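Local coordinates for protein alkylhalidase CmlS (Streptomyces venezuelae, PDB 3I3L) that is a flavin-dependent halogenase of chloramphenicol biosynthesis, carrying an FAD that is covalently attached to an aspartate of the protein, at residues V304-D308 and R309-C313; I342-I345 and T346-D350. All coordinates share one frame; numbering follows the deposited sequence.

Contact 1: V304-D308 and R309-C313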
ATOM      1  N   VAL A 304     -16.392  -7.251  -4.437  1.00 28.59           N
ATOM      2  CA  VAL A 304     -16.555  -7.868  -3.100  1.00 28.09           C
ATOM      3  C   VAL A 304     -15.198  -8.305  -2.528  1.00 24.36           C
ATOM      4  O   VAL A 304     -14.570  -9.194  -3.052  1.00 25.17           O
ATOM      5  CB  VAL A 304     -17.563  -9.091  -3.146  1.00 29.68           C
ATOM      6  CG1 VAL A 304     -17.942  -9.610  -1.722  1.00 30.56           C
ATOM      7  CG2 VAL A 304     -18.905  -8.690  -3.863  1.00 31.55           C
ATOM      8  N   PHE A 305     -14.747  -7.674  -1.448  1.00 21.10           N
ATOM      9  CA  PHE A 305     -13.455  -8.079  -0.852  1.00 21.66           C
ATOM     10  C   PHE A 305     -13.692  -9.250   0.129  1.00 21.27           C
ATOM     11  O   PHE A 305     -12.789 -10.026   0.371  1.00 23.51           O
ATOM     12  CB  PHE A 305     -12.796  -6.901  -0.121  1.00 18.10           C
ATOM     13  CG  PHE A 305     -12.302  -5.814  -1.042  1.00 22.42           C
ATOM     14  CD1 PHE A 305     -11.000  -5.837  -1.503  1.00 21.78           C
ATOM     15  CD2 PHE A 305     -13.137  -4.807  -1.489  1.00 19.58           C
ATOM     16  CE1 PHE A 305     -10.537  -4.802  -2.344  1.00 23.74           C
ATOM     17  CE2 PHE A 305     -12.662  -3.821  -2.345  1.00 18.79           C
ATOM     18  CZ  PHE A 305     -11.408  -3.816  -2.761  1.00 20.97           C
ATOM     19  N   SER A 306     -14.890  -9.382   0.638  1.00 20.30           N
ATOM     20  CA  SER A 306     -15.227 -10.526   1.501  1.00 21.45           C
ATOM     21  C   SER A 306     -16.766 -10.492   1.719  1.00 22.11           C
ATOM     22  O   SER A 306     -17.395  -9.448   1.655  1.00 22.88           O
ATOM     23  CB  SER A 306     -14.525 -10.360   2.864  1.00 21.01           C
ATOM     24  OG  SER A 306     -15.140  -9.296   3.626  1.00 19.40           O
ATOM     25  N   ALA A 307     -17.331 -11.653   2.002  1.00 21.99           N
ATOM     26  CA  ALA A 307     -18.736 -11.805   2.333  1.00 22.89           C
ATOM     27  C   ALA A 307     -18.884 -13.201   2.958  1.00 23.90           C
ATOM     28  O   ALA A 307     -18.052 -14.059   2.724  1.00 23.21           O
ATOM     29  CB  ALA A 307     -19.607 -11.747   1.060  1.00 22.76           C
ATOM     30  N   ASP A 308     -19.945 -13.414   3.701  1.00 26.51           N
ATOM     31  CA  ASP A 308     -20.292 -14.758   4.165  1.00 27.94           C
ATOM     32  C   ASP A 308     -19.107 -15.478   4.862  1.00 26.31           C
ATOM     33  O   ASP A 308     -18.612 -15.032   5.892  1.00 24.35           O
ATOM     34  CB  ASP A 308     -20.805 -15.545   2.955  1.00 28.66           C
ATOM     35  CG  ASP A 308     -22.040 -14.895   2.303  1.00 31.05           C
ATOM     36  OD1 ASP A 308     -22.874 -14.313   3.027  1.00 31.81           O
ATOM     37  OD2 ASP A 308     -22.175 -14.990   1.053  1.00 34.08           O
ATOM     38  N   ARG A 309     -18.620 -16.562   4.258  1.00 23.23           N
ATOM     39  CA  ARG A 309     -17.505 -17.267   4.880  1.00 24.62           C
ATOM     40  C   ARG A 309     -16.147 -17.138   4.179  1.00 24.22           C
ATOM     41  O   ARG A 309     -15.268 -17.972   4.401  1.00 25.23           O
ATOM     42  CB  ARG A 309     -17.861 -18.758   5.063  1.00 23.92           C
ATOM     43  CG  ARG A 309     -18.993 -18.974   6.034  1.00 26.12           C
ATOM     44  CD  ARG A 309     -19.471 -20.488   6.127  1.00 29.32           C
ATOM     45  NE  ARG A 309     -20.583 -20.592   7.105  1.00 30.81           N
ATOM     46  CZ  ARG A 309     -20.406 -20.672   8.437  1.00 29.90           C
ATOM     47  NH1 ARG A 309     -19.190 -20.672   8.949  1.00 26.28           N
ATOM     48  NH2 ARG A 309     -21.449 -20.697   9.261  1.00 26.46           N
ATOM     49  N   PHE A 310     -15.998 -16.168   3.272  1.00 22.39           N
ATOM     50  CA  PHE A 310     -14.711 -15.970   2.601  1.00 22.71           C
ATOM     51  C   PHE A 310     -14.172 -14.530   2.720  1.00 21.28           C
ATOM     52  O   PHE A 310     -14.930 -13.605   2.820  1.00 20.10           O
ATOM     53  CB  PHE A 310     -14.795 -16.361   1.128  1.00 20.08           C
ATOM     54  CG  PHE A 310     -15.541 -15.344   0.252  1.00 26.48           C
ATOM     55  CD1 PHE A 310     -14.841 -14.288  -0.374  1.00 28.44           C
ATOM     56  CD2 PHE A 310     -16.913 -15.451   0.027  1.00 22.08           C
ATOM     57  CE1 PHE A 310     -15.524 -13.376  -1.204  1.00 26.40           C
ATOM     58  CE2 PHE A 310     -17.582 -14.561  -0.796  1.00 26.72           C
ATOM     59  CZ  PHE A 310     -16.891 -13.520  -1.413  1.00 25.86           C
ATOM     60  N   PHE A 311     -12.849 -14.420   2.670  1.00 21.32           N
ATOM     61  CA  PHE A 311     -12.137 -13.188   2.564  1.00 21.60           C
ATOM     62  C   PHE A 311     -11.122 -13.355   1.419  1.00 22.01           C
ATOM     63  O   PHE A 311     -10.496 -14.389   1.304  1.00 21.56           O
ATOM     64  CB  PHE A 311     -11.365 -12.877   3.876  1.00 20.98           C
ATOM     65  CG  PHE A 311     -12.269 -12.521   5.040  1.00 22.79           C
ATOM     66  CD1 PHE A 311     -12.419 -11.219   5.433  1.00 20.83           C
ATOM     67  CD2 PHE A 311     -12.999 -13.504   5.689  1.00 21.01           C
ATOM     68  CE1 PHE A 311     -13.283 -10.843   6.410  1.00 21.13           C
ATOM     69  CE2 PHE A 311     -13.861 -13.145   6.762  1.00 22.75           C
ATOM     70  CZ  PHE A 311     -14.007 -11.840   7.110  1.00 23.76           C
ATOM     71  N   LEU A 312     -10.946 -12.300   0.595  1.00 21.75           N
ATOM     72  CA  LEU A 312      -9.844 -12.228  -0.350  1.00 20.12           C
ATOM     73  C   LEU A 312      -8.750 -11.330   0.227  1.00 20.69           C
ATOM     74  O   LEU A 312      -9.054 -10.229   0.736  1.00 19.75           O
ATOM     75  CB  LEU A 312     -10.333 -11.649  -1.700  1.00 20.92           C
ATOM     76  CG  LEU A 312     -11.680 -12.146  -2.258  1.00 23.07           C
ATOM     77  CD1 LEU A 312     -12.000 -11.434  -3.539  1.00 21.61           C
ATOM     78  CD2 LEU A 312     -11.730 -13.727  -2.477  1.00 21.46           C
ATOM     79  N   CYS A 313      -7.479 -11.771   0.146  1.00 19.43           N
ATOM     80  CA  CYS A 313      -6.356 -10.988   0.659  1.00 19.25           C
ATOM     81  C   CYS A 313      -5.258 -10.824  -0.428  1.00 21.31           C
ATOM     82  O   CYS A 313      -5.061 -11.730  -1.243  1.00 20.07           O
ATOM     83  CB  CYS A 313      -5.707 -11.692   1.881  1.00 20.56           C
ATOM     84  SG  CYS A 313      -6.820 -11.962   3.270  1.00 20.78           S
TER
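Phe310 lays one face of its ring against the backbone of Ser306 and Ala307, within a two-strand antiparallel hairpin closed by a type II' turn from Ala307 to Phe310. Ala307 and Phe310 form the hydrogen-bonded pair next to the turn: Phe310 N bonds to Ala307 O (3.0 Å), and Ala307 N to Phe310 O (3.2 Å). Two residues further on, Leu312 N reaches Phe305 O at 2.9 Å. Packing is dense around the Phe310 ring. Its CG stands between the backbone N and the carbonyl carbon (chi1 75°), which swings the ring back across the neighbouring strand until Ala307 N lies over the ring centre, 3.9 Å from Phe310 CZ. Ala307 CB touches Phe310 CE2, also at 3.9 Å, while Val304 CG1 meets Phe310 CZ, the two side chains crossing at about a right angle. Ser306 and Phe311, the non-hydrogen-bonded pair, occupy the other face of the hairpin, where Ser306 CB approaches Phe311 CD1 to 3.4 Å and Ser306 OG bonds to His356. The solvent side is at the turn, where Asp308 is exposed, its carboxylate paired with Lys352 beyond the hairpin. Arg309 next to it reaches away from the hairpin with an extended chain, but is anchored at the carbonyl oxygens of Pro159 and Asp178. Strand 306-307 is an edge strand of the mixed six-stranded sheet in the FAD-binding region; strand 310-312 joins it to strand 179-182. Helix 189-194 packs against Phe310 and Leu312, whereas Phe311 faces helix 327-347 and stacks on His356 of helix 352-382.

Contact 2: I342-I345 and T346-D350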
ATOM      1  N   ILE A 342     -12.042 -12.636  10.913  1.00 24.08           N
ATOM      2  CA  ILE A 342     -12.553 -13.996  11.127  1.00 24.29           C
ATOM      3  C   ILE A 342     -12.667 -14.278  12.667  1.00 24.64           C
ATOM      4  O   ILE A 342     -13.662 -14.814  13.153  1.00 24.72           O
ATOM      5  CB  ILE A 342     -11.664 -14.991  10.418  1.00 22.77           C
ATOM      6  CG1 ILE A 342     -11.913 -14.960   8.863  1.00 22.91           C
ATOM      7  CG2 ILE A 342     -11.997 -16.460  10.911  1.00 22.29           C
ATOM      8  CD1 ILE A 342     -10.803 -15.667   8.128  1.00 16.37           C
ATOM      9  N   ASP A 343     -11.661 -13.863  13.422  1.00 23.43           N
ATOM     10  CA  ASP A 343     -11.712 -14.013  14.877  1.00 25.50           C
ATOM     11  C   ASP A 343     -12.899 -13.312  15.513  1.00 25.17           C
ATOM     12  O   ASP A 343     -13.609 -13.875  16.354  1.00 25.47           O
ATOM     13  CB  ASP A 343     -10.397 -13.507  15.516  1.00 25.37           C
ATOM     14  CG  ASP A 343     -10.382 -13.699  17.027  1.00 26.89           C
ATOM     15  OD1 ASP A 343     -10.577 -14.845  17.499  1.00 26.02           O
ATOM     16  OD2 ASP A 343     -10.214 -12.707  17.740  1.00 28.05           O
ATOM     17  N   ARG A 344     -13.141 -12.071  15.110  1.00 24.36           N
ATOM     18  CA  ARG A 344     -14.258 -11.325  15.662  1.00 24.29           C
ATOM     19  C   ARG A 344     -15.586 -11.942  15.339  1.00 25.92           C
ATOM     20  O   ARG A 344     -16.489 -11.956  16.170  1.00 28.45           O
ATOM     21  CB  ARG A 344     -14.211  -9.875  15.157  1.00 25.28           C
ATOM     22  CG  ARG A 344     -15.203  -8.963  15.767  1.00 24.48           C
ATOM     23  CD  ARG A 344     -14.778  -8.461  17.116  1.00 26.75           C
ATOM     24  NE  ARG A 344     -15.873  -7.760  17.792  1.00 27.23           N
ATOM     25  CZ  ARG A 344     -15.824  -7.272  19.038  1.00 29.00           C
ATOM     26  NH1 ARG A 344     -14.717  -7.329  19.752  1.00 27.03           N
ATOM     27  NH2 ARG A 344     -16.908  -6.700  19.556  1.00 30.72           N
ATOM     28  N   ILE A 345     -15.764 -12.415  14.113  1.00 25.66           N
ATOM     29  CA  ILE A 345     -17.050 -12.980  13.737  1.00 26.20           C
ATOM     30  C   ILE A 345     -17.268 -14.303  14.482  1.00 26.87           C
ATOM     31  O   ILE A 345     -18.370 -14.654  14.809  1.00 27.22           O
ATOM     32  CB  ILE A 345     -17.149 -13.227  12.202  1.00 24.52           C
ATOM     33  CG1 ILE A 345     -17.140 -11.892  11.429  1.00 27.91           C
ATOM     34  CG2 ILE A 345     -18.421 -14.080  11.864  1.00 21.60           C
ATOM     35  CD1 ILE A 345     -16.810 -12.063   9.917  1.00 23.53           C
ATOM     36  N   THR A 346     -16.194 -15.049  14.682  1.00 28.91           N
ATOM     37  CA  THR A 346     -16.252 -16.339  15.333  1.00 30.20           C
ATOM     38  C   THR A 346     -16.767 -16.190  16.796  1.00 31.42           C
ATOM     39  O   THR A 346     -17.549 -17.025  17.237  1.00 31.92           O
ATOM     40  CB  THR A 346     -14.872 -17.021  15.336  1.00 29.41           C
ATOM     41  OG1 THR A 346     -14.471 -17.274  13.973  1.00 26.32           O
ATOM     42  CG2 THR A 346     -14.951 -18.368  16.128  1.00 29.32           C
ATOM     43  N   ARG A 347     -16.320 -15.143  17.493  1.00 31.07           N
ATOM     44  CA  ARG A 347     -16.631 -14.900  18.894  1.00 31.34           C
ATOM     45  C   ARG A 347     -17.889 -14.051  19.049  1.00 33.38           C
ATOM     46  O   ARG A 347     -18.509 -14.069  20.124  1.00 32.72           O
ATOM     47  CB  ARG A 347     -15.438 -14.241  19.621  1.00 31.67           C
ATOM     48  CG  ARG A 347     -14.137 -15.112  19.621  1.00 31.72           C
ATOM     49  CD  ARG A 347     -12.970 -14.473  20.442  1.00 36.46           C
ATOM     50  NE  ARG A 347     -12.374 -13.318  19.769  1.00 35.53           N
ATOM     51  CZ  ARG A 347     -12.587 -12.046  20.086  1.00 38.38           C
ATOM     52  NH1 ARG A 347     -13.337 -11.736  21.122  1.00 38.94           N
ATOM     53  NH2 ARG A 347     -12.025 -11.063  19.351  1.00 36.87           N
ATOM     54  N   HIS A 348     -18.287 -13.319  17.984  1.00 32.16           N
ATOM     55  CA  HIS A 348     -19.483 -12.471  18.040  1.00 32.58           C
ATOM     56  C   HIS A 348     -20.223 -12.530  16.703  1.00 34.29           C
ATOM     57  O   HIS A 348     -20.043 -11.647  15.816  1.00 33.77           O
ATOM     58  CB  HIS A 348     -19.114 -11.001  18.278  1.00 33.86           C
ATOM     59  CG  HIS A 348     -18.224 -10.774  19.455  1.00 33.86           C
ATOM     60  ND1 HIS A 348     -18.712 -10.536  20.724  1.00 36.88           N
ATOM     61  CD2 HIS A 348     -16.876 -10.730  19.552  1.00 37.94           C
ATOM     62  CE1 HIS A 348     -17.699 -10.367  21.554  1.00 39.14           C
ATOM     63  NE2 HIS A 348     -16.571 -10.492  20.874  1.00 40.03           N
ATOM     64  N   GLY A 349     -21.031 -13.571  16.537  1.00 32.35           N
ATOM     65  CA  GLY A 349     -21.585 -13.903  15.234  1.00 32.49           C
ATOM     66  C   GLY A 349     -22.668 -12.925  14.806  1.00 33.41           C
ATOM     67  O   GLY A 349     -23.013 -12.872  13.620  1.00 35.71           O
ATOM     68  N   ASP A 350     -23.236 -12.175  15.751  1.00 31.07           N
ATOM     69  CA  ASP A 350     -24.184 -11.108  15.418  1.00 32.96           C
ATOM     70  C   ASP A 350     -23.517  -9.903  14.676  1.00 31.61           C
ATOM     71  O   ASP A 350     -24.203  -9.029  14.190  1.00 29.82           O
ATOM     72  CB  ASP A 350     -24.882 -10.572  16.714  1.00 32.22           C
ATOM     73  CG  ASP A 350     -23.890 -10.218  17.796  1.00 36.76           C
ATOM     74  OD1 ASP A 350     -22.990 -11.029  18.104  1.00 40.35           O
ATOM     75  OD2 ASP A 350     -23.995  -9.124  18.379  1.00 46.17           O
TER
HETATM   76  O   HOH W   1     -11.962  -8.452  19.710  1.00 36.13           O
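Arg347 folds back on Asp343 one turn earlier, an i to i+4 salt bridge at the C-terminal end of helix 327-347, which His348 is the first residue to leave. Arg347 CB lies 3.8 Å from Asp343 O, and Arg347 CG closes to 3.5 Å of the same oxygen. CD passes Asp343 OD1, and the bend at chi3 (-73°) then turns the guanidinium side-on to the carboxylate. Arg347 NE and NH2 both grip Asp343 OD2, at 3.0 and 2.9 Å, from one face of the carboxylate; a weak bond runs from NE to OD1. This buried carboxylate is also bound by His47, through a hydrogen bond to OD1, and by Arg497, through a salt bridge to OD2. Alongside, the Arg344 guanidinium lies flat on the His348 ring, centres 4.0 Å apart and planes at 21°, while its NE pairs with Glu351. A water accepts from both Arg347 NH2 and Arg344 NH1, linking the two like charges. With an alanine at Arg347, Asp343 OD2 would probably lose two of its donors, and the water one of its two arginine partners. Ile342 O takes two bonds from Thr346 through opposite faces of its carbonyl plane: the backbone N at 3.0 Å, and OG1 at 2.7 Å from 40° out of that plane.

In the fold
Contact 1 and contact 2 follow one another along the chain within the FAD-binding domain, their centres 14 Å apart. They meet through Phe311 of the hairpin, whose ring packs on the helix: Phe311 CE2 lies 3.4 Å from Ile342 CG1, and Phe311 CZ 4.0 Å from Ile345 CD1. His356 ties them further, since it stacks on Phe311 and also touches Ile345. Contact 1 lies nearer the cofactor, with the Leu312 side chain about 9 Å from bound FAD and equally far from the side chains of the FAD-binding residues Ala34 and Asp315. Contact 2 is more remote: the Ile342 side chain is about 12 Å from that of Ala34.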